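Local atomic coordinates of 3',5'-nucleoside bisphosphate phosphatase (Chromobacterium violaceum, PDB entry 2YB1), a protein that hydrolyses the 3'-phosphate of nucleoside 3',5'-bisphosphates, with manganese as cofactor, to give nucleoside 5'-phosphates and orthophosphate. Residues A2-D14 with V259-W273. Residues are numbered along the deposited sequence; the frame is centred on the assembly and turned at random.
Sequences ANIDLHFHSRTSD and VGHTEDLPPICRPIW. With MN (manganese (II) ion), chain C; MN (manganese (II) ion), chain B; AMP (adenosine monophosphate), chain E.
The carboxylate of Asp5 reaches across to the backbone of Gly260 while also closing an Asx turn within its own segment. Asp5 OD2 takes the N-H of Gly260 N through the anti lone pair, at 2.8 Å and with an N-H...O angle of 172°; Asp5 OD1 accepts from His7 N at 3.2 Å, 35° out of the carboxylate plane. Ser247 OG is a second partner of OD2, so neighbours at both oxygens fix the carboxylate's rotation. Farther toward the N-terminus the backbones of Ala2 and Thr262 pair reciprocally: Ala2 N donates to Thr262 O at 2.7 Å, and Thr262 N returns a bond to Ala2 O. The Ala2 nitrogen, first of the modelled chain, is gripped again by Asp264 OD1 at 2.8 Å. With chi1 at 53°, Thr262 OG1 sits between its own backbone N and carbonyl carbon, from where it donates to Ile4 O. These bonds fasten residues 259-273 to strand 4-5 and the residues leading into it. Strand 4-5 is an outermost strand of the sheet in this PHP-family domain, and just beyond it the His7 and His9 NE2 atoms both bind one manganese, joined there by Glu64 and Asp248. The apolar part is built around Trp273. Ile4 CG2 lies over one face of the six-membered ring of Trp273, 4.2 Å from the centroid, with Pro271 CB on the opposite face; Leu6 CD1 meets the indole edge at Trp273 CE3 (3.8 Å) and also touches Ile272 CG2. A second CH-pi contact, nearer the metal site, sets Val259 CG2 over the face of the Phe8 ring, 3.9 Å from the centroid.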
loop_
_atom_site.group_PDB
_atom_site.type_symbol
_atom_site.label_atom_id
_atom_site.label_comp_id
_atom_site.label_asym_id
_atom_site.label_seq_id
_atom_site.Cartn_x
_atom_site.Cartn_y
_atom_site.Cartn_z
ATOM N N ALA A 2 -0.060 19.284 3.151
ATOM C CA ALA A 2 1.304 18.870 3.443
ATOM C C ALA A 2 1.981 18.362 2.178
ATOM O O ALA A 2 1.342 17.745 1.326
ATOM C CB ALA A 2 1.321 17.791 4.514
ATOM N N ASN A 3 3.277 18.641 2.070
ATOM C CA ASN A 3 4.105 18.278 0.912
ATOM C C ASN A 3 4.822 16.939 1.067
ATOM O O ASN A 3 5.940 16.765 0.580
ATOM C CB ASN A 3 5.011 19.414 0.404
ATOM C CG ASN A 3 5.941 19.944 1.463
ATOM O OD1 ASN A 3 5.896 19.520 2.610
ATOM N ND2 ASN A 3 6.804 20.876 1.078
ATOM N N ILE A 4 4.263 16.095 1.925
ATOM C CA ILE A 4 4.795 14.773 2.231
ATOM C C ILE A 4 3.849 13.691 1.687
ATOM O O ILE A 4 2.630 13.817 1.786
ATOM C CB ILE A 4 4.884 14.589 3.760
ATOM C CG1 ILE A 4 5.655 15.743 4.404
ATOM C CG2 ILE A 4 5.517 13.248 4.123
ATOM C CD1 ILE A 4 7.131 15.645 4.229
ATOM N N ASP A 5 4.382 12.654 1.050
ATOM C CA ASP A 5 3.518 11.544 0.672
ATOM C C ASP A 5 4.243 10.217 0.902
ATOM O O ASP A 5 5.187 9.885 0.175
ATOM C CB ASP A 5 3.108 11.704 -0.797
ATOM C CG ASP A 5 2.045 10.712 -1.222
ATOM O OD1 ASP A 5 1.704 9.811 -0.415
ATOM O OD2 ASP A 5 1.549 10.833 -2.367
ATOM N N LEU A 6 3.774 9.464 1.893
ATOM C CA LEU A 6 4.363 8.185 2.298
ATOM C C LEU A 6 3.630 6.920 1.844
ATOM O O LEU A 6 3.811 5.862 2.463
ATOM C CB LEU A 6 4.693 8.155 3.802
ATOM C CG LEU A 6 5.470 9.392 4.266
ATOM C CD1 LEU A 6 5.802 9.325 5.751
ATOM C CD2 LEU A 6 6.736 9.615 3.416
ATOM N N HIS A 7 2.670 7.053 0.928
ATOM C CA HIS A 7 2.007 5.870 0.370
ATOM C C HIS A 7 1.597 6.045 -1.103
ATOM O O HIS A 7 0.744 6.867 -1.400
ATOM C CB HIS A 7 0.775 5.579 1.234
ATOM C CG HIS A 7 0.118 4.264 0.964
ATOM N ND1 HIS A 7 -0.492 3.527 1.961
ATOM C CD2 HIS A 7 -0.057 3.563 -0.181
ATOM C CE1 HIS A 7 -1.001 2.424 1.440
ATOM N NE2 HIS A 7 -0.748 2.421 0.144
ATOM N N PHE A 8 2.153 5.245 -2.005
ATOM C CA PHE A 8 1.696 5.222 -3.404
ATOM C C PHE A 8 2.301 4.030 -4.140
ATOM O O PHE A 8 3.201 3.366 -3.611
ATOM C CB PHE A 8 1.993 6.558 -4.143
ATOM C CG PHE A 8 3.432 7.037 -4.047
ATOM C CD1 PHE A 8 4.380 6.646 -4.996
ATOM C CD2 PHE A 8 3.822 7.936 -3.049
ATOM C CE1 PHE A 8 5.710 7.089 -4.912
ATOM C CE2 PHE A 8 5.146 8.389 -2.961
ATOM C CZ PHE A 8 6.092 7.968 -3.903
ATOM N N HIS A 9 1.850 3.808 -5.376
ATOM C CA HIS A 9 2.166 2.588 -6.117
ATOM C C HIS A 9 2.733 2.863 -7.497
ATOM O O HIS A 9 2.582 3.960 -8.036
ATOM C CB HIS A 9 0.915 1.717 -6.261
ATOM C CG HIS A 9 0.403 1.222 -4.948
ATOM N ND1 HIS A 9 0.748 -0.007 -4.435
ATOM C CD2 HIS A 9 -0.373 1.818 -4.013
ATOM C CE1 HIS A 9 0.191 -0.160 -3.246
ATOM N NE2 HIS A 9 -0.495 0.932 -2.968
ATOM N N SER A 10 3.368 1.841 -8.069
ATOM C CA SER A 10 3.954 1.938 -9.395
ATOM C C SER A 10 3.612 0.660 -10.135
ATOM O O SER A 10 2.968 -0.230 -9.565
ATOM C CB SER A 10 5.477 2.073 -9.292
ATOM O OG SER A 10 6.074 0.833 -8.934
ATOM N N ARG A 11 4.055 0.554 -11.391
ATOM C CA ARG A 11 3.817 -0.655 -12.183
ATOM C C ARG A 11 4.507 -1.888 -11.602
ATOM O O ARG A 11 4.231 -3.015 -12.021
ATOM C CB ARG A 11 4.212 -0.436 -13.652
ATOM C CG ARG A 11 3.360 0.608 -14.358
ATOM C CD ARG A 11 3.713 0.710 -15.851
ATOM N NE ARG A 11 3.110 -0.392 -16.590
ATOM C CZ ARG A 11 1.841 -0.406 -16.998
ATOM N NH1 ARG A 11 1.047 0.641 -16.747
ATOM N NH2 ARG A 11 1.360 -1.459 -17.660
ATOM N N THR A 12 5.394 -1.683 -10.625
ATOM C CA THR A 12 5.966 -2.821 -9.906
ATOM C C THR A 12 4.852 -3.660 -9.267
ATOM O O THR A 12 4.934 -4.893 -9.250
ATOM C CB THR A 12 6.985 -2.407 -8.814
ATOM O OG1 THR A 12 8.087 -1.727 -9.418
ATOM C CG2 THR A 12 7.517 -3.656 -8.071
ATOM N N SER A 13 3.810 -3.018 -8.732
ATOM C CA SER A 13 2.668 -3.840 -8.362
ATOM C C SER A 13 1.374 -3.475 -9.088
ATOM O O SER A 13 1.168 -3.917 -10.222
ATOM C CB SER A 13 2.448 -3.787 -6.842
ATOM O OG SER A 13 2.202 -2.461 -6.369
ATOM N N ASP A 14 0.546 -2.629 -8.479
ATOM C CA ASP A 14 -0.724 -2.224 -9.098
ATOM C C ASP A 14 -0.894 -0.773 -9.568
ATOM O O ASP A 14 -2.004 -0.363 -9.914
ATOM C CB ASP A 14 -1.951 -2.773 -8.357
ATOM C CG ASP A 14 -2.171 -2.100 -7.036
ATOM O OD1 ASP A 14 -1.279 -1.349 -6.605
ATOM O OD2 ASP A 14 -3.238 -2.331 -6.442
ATOM N N VAL A 259 -0.665 12.158 -6.133
ATOM C CA VAL A 259 0.585 11.813 -5.489
ATOM C C VAL A 259 1.435 13.049 -5.198
ATOM O O VAL A 259 1.466 13.997 -5.988
ATOM C CB VAL A 259 1.382 10.814 -6.362
ATOM C CG1 VAL A 259 1.834 11.483 -7.672
ATOM C CG2 VAL A 259 2.568 10.259 -5.592
ATOM N N GLY A 260 2.121 13.042 -4.060
ATOM C CA GLY A 260 3.061 14.106 -3.747
ATOM C C GLY A 260 2.506 15.118 -2.758
ATOM O O GLY A 260 3.209 16.038 -2.333
ATOM N N HIS A 261 1.242 14.933 -2.391
ATOM C CA HIS A 261 0.559 15.838 -1.470
ATOM C C HIS A 261 -0.388 15.044 -0.572
ATOM O O HIS A 261 -0.981 14.059 -1.002
ATOM C CB HIS A 261 -0.227 16.890 -2.256
ATOM C CG HIS A 261 -0.961 17.867 -1.393
ATOM N ND1 HIS A 261 -2.315 17.774 -1.143
ATOM C CD2 HIS A 261 -0.531 18.959 -0.716
ATOM C CE1 HIS A 261 -2.686 18.764 -0.350
ATOM N NE2 HIS A 261 -1.623 19.501 -0.080
ATOM N N THR A 262 -0.519 15.471 0.680
ATOM C CA THR A 262 -1.493 14.884 1.590
ATOM C C THR A 262 -2.100 15.997 2.443
ATOM O O THR A 262 -1.559 17.107 2.515
ATOM C CB THR A 262 -0.858 13.832 2.520
ATOM O OG1 THR A 262 0.275 14.409 3.171
ATOM C CG2 THR A 262 -0.431 12.591 1.736
ATOM N N GLU A 263 -3.235 15.699 3.064
ATOM C CA GLU A 263 -3.869 16.610 4.012
ATOM C C GLU A 263 -2.978 16.794 5.236
ATOM O O GLU A 263 -2.399 15.830 5.728
ATOM C CB GLU A 263 -5.207 16.023 4.477
ATOM C CG GLU A 263 -6.260 15.929 3.384
ATOM C CD GLU A 263 -6.563 17.289 2.782
ATOM O OE1 GLU A 263 -6.748 18.251 3.560
ATOM O OE2 GLU A 263 -6.591 17.402 1.536
ATOM N N ASP A 264 -2.890 18.029 5.731
ATOM C CA ASP A 264 -2.162 18.331 6.958
ATOM C C ASP A 264 -2.663 17.452 8.108
ATOM O O ASP A 264 -3.866 17.353 8.340
ATOM C CB ASP A 264 -2.366 19.798 7.362
ATOM C CG ASP A 264 -1.690 20.776 6.426
ATOM O OD1 ASP A 264 -0.814 20.370 5.631
ATOM O OD2 ASP A 264 -2.033 21.974 6.508
ATOM N N LEU A 265 -1.737 16.834 8.834
ATOM C CA LEU A 265 -2.088 16.056 10.021
ATOM C C LEU A 265 -2.714 16.944 11.101
ATOM O O LEU A 265 -2.311 18.089 11.276
ATOM C CB LEU A 265 -0.856 15.360 10.605
ATOM C CG LEU A 265 -0.239 14.191 9.837
ATOM C CD1 LEU A 265 1.043 13.757 10.536
ATOM C CD2 LEU A 265 -1.220 13.029 9.711
ATOM N N PRO A 266 -3.712 16.414 11.819
ATOM C CA PRO A 266 -4.251 17.121 12.988
ATOM C C PRO A 266 -3.121 17.471 13.955
ATOM O O PRO A 266 -2.139 16.732 14.029
ATOM C CB PRO A 266 -5.188 16.081 13.619
ATOM C CG PRO A 266 -5.604 15.205 12.472
ATOM C CD PRO A 266 -4.392 15.127 11.581
ATOM N N PRO A 267 -3.242 18.603 14.672
ATOM C CA PRO A 267 -2.170 19.003 15.598
ATOM C C PRO A 267 -1.767 17.949 16.642
ATOM O O PRO A 267 -0.584 17.928 17.002
ATOM C CB PRO A 267 -2.738 20.257 16.270
ATOM C CG PRO A 267 -3.631 20.860 15.221
ATOM C CD PRO A 267 -4.266 19.656 14.525
ATOM N N ILE A 268 -2.693 17.096 17.093
ATOM C CA ILE A 268 -2.391 16.070 18.111
ATOM C C ILE A 268 -1.355 15.030 17.658
ATOM O O ILE A 268 -0.653 14.434 18.478
ATOM C CB ILE A 268 -3.677 15.333 18.575
ATOM C CG1 ILE A 268 -3.462 14.597 19.909
ATOM C CG2 ILE A 268 -4.171 14.366 17.487
ATOM C CD1 ILE A 268 -3.065 15.501 21.103
ATOM N N CYS A 269 -1.254 14.825 16.347
ATOM C CA CYS A 269 -0.426 13.753 15.809
ATOM C C CYS A 269 1.064 13.985 15.980
ATOM O O CYS A 269 1.548 15.111 15.890
ATOM C CB CYS A 269 -0.729 13.528 14.323
ATOM S SG CYS A 269 -2.436 13.035 13.978
ATOM N N ARG A 270 1.782 12.893 16.215
ATOM C CA ARG A 270 3.231 12.877 16.166
ATOM C C ARG A 270 3.644 12.316 14.815
ATOM O O ARG A 270 3.520 11.119 14.576
ATOM C CB ARG A 270 3.779 12.006 17.293
ATOM C CG ARG A 270 3.369 12.504 18.671
ATOM C CD ARG A 270 4.216 11.888 19.767
ATOM N NE ARG A 270 3.967 10.463 19.948
ATOM C CZ ARG A 270 4.707 9.678 20.728
ATOM N NH1 ARG A 270 5.743 10.193 21.377
ATOM N NH2 ARG A 270 4.426 8.381 20.849
ATOM N N PRO A 271 4.152 13.183 13.920
ATOM C CA PRO A 271 4.373 12.749 12.532
ATOM C C PRO A 271 5.452 11.680 12.433
ATOM O O PRO A 271 6.540 11.838 12.987
ATOM C CB PRO A 271 4.848 14.029 11.828
ATOM C CG PRO A 271 4.419 15.152 12.720
ATOM C CD PRO A 271 4.484 14.601 14.127
ATOM N N ILE A 272 5.163 10.609 11.708
ATOM C CA ILE A 272 6.105 9.501 11.623
ATOM C C ILE A 272 7.425 9.889 10.926
ATOM O O ILE A 272 8.481 9.317 11.229
ATOM C CB ILE A 272 5.471 8.274 10.934
ATOM C CG1 ILE A 272 6.219 6.997 11.332
ATOM C CG2 ILE A 272 5.401 8.485 9.413
ATOM C CD1 ILE A 272 5.477 5.711 10.991
ATOM N N TRP A 273 7.379 10.857 10.007
ATOM C CA TRP A 273 8.599 11.235 9.279
ATOM C C TRP A 273 9.697 11.813 10.174
ATOM O O TRP A 273 10.895 11.668 9.889
ATOM C CB TRP A 273 8.312 12.154 8.080
ATOM C CG TRP A 273 7.426 13.318 8.347
ATOM C CD1 TRP A 273 7.803 14.568 8.742
ATOM C CD2 TRP A 273 5.998 13.356 8.196
ATOM N NE1 TRP A 273 6.696 15.379 8.860
ATOM C CE2 TRP A 273 5.578 14.656 8.531
ATOM C CE3 TRP A 273 5.038 12.408 7.830
ATOM C CZ2 TRP A 273 4.234 15.040 8.498
ATOM C CZ3 TRP A 273 3.702 12.788 7.805
ATOM C CH2 TRP A 273 3.316 14.093 8.123
HETATM MN MN MN C . -1.753 1.031 -1.218
HETATM MN MN MN B . -3.335 -1.286 -4.543
HETATM P P AMP E . -5.298 -8.023 -4.252
HETATM O O1P AMP E . -6.434 -8.551 -3.401
HETATM O O2P AMP E . -4.123 -7.746 -3.339
HETATM O O3P AMP E . -5.079 -8.930 -5.437
HETATM O "O5'" AMP E . -5.913 -6.641 -4.752
HETATM C "C5'" AMP E . -6.208 -5.605 -3.831
HETATM C "C4'" AMP E . -6.134 -4.248 -4.477
HETATM O "O4'" AMP E . -7.361 -3.990 -5.197
HETATM C "C3'" AMP E . -6.010 -3.070 -3.520
HETATM O "O3'" AMP E . -4.671 -2.844 -3.106
HETATM C "C2'" AMP E . -6.606 -1.909 -4.311
HETATM O "O2'" AMP E . -5.635 -1.352 -5.188
HETATM C "C1'" AMP E . -7.673 -2.610 -5.153
HETATM N N9 AMP E . -9.018 -2.454 -4.569
HETATM C C8 AMP E . -9.574 -3.232 -3.617
HETATM N N7 AMP E . -10.824 -2.783 -3.308
HETATM C C5 AMP E . -11.069 -1.694 -4.064
HETATM C C6 AMP E . -12.187 -0.738 -4.245
HETATM N N6 AMP E . -13.326 -0.856 -3.525
HETATM N N1 AMP E . -12.027 0.254 -5.155
HETATM C C2 AMP E . -10.898 0.392 -5.880
HETATM N N3 AMP E . -9.842 -0.437 -5.766
HETATM C C4 AMP E . -9.874 -1.479 -4.894
#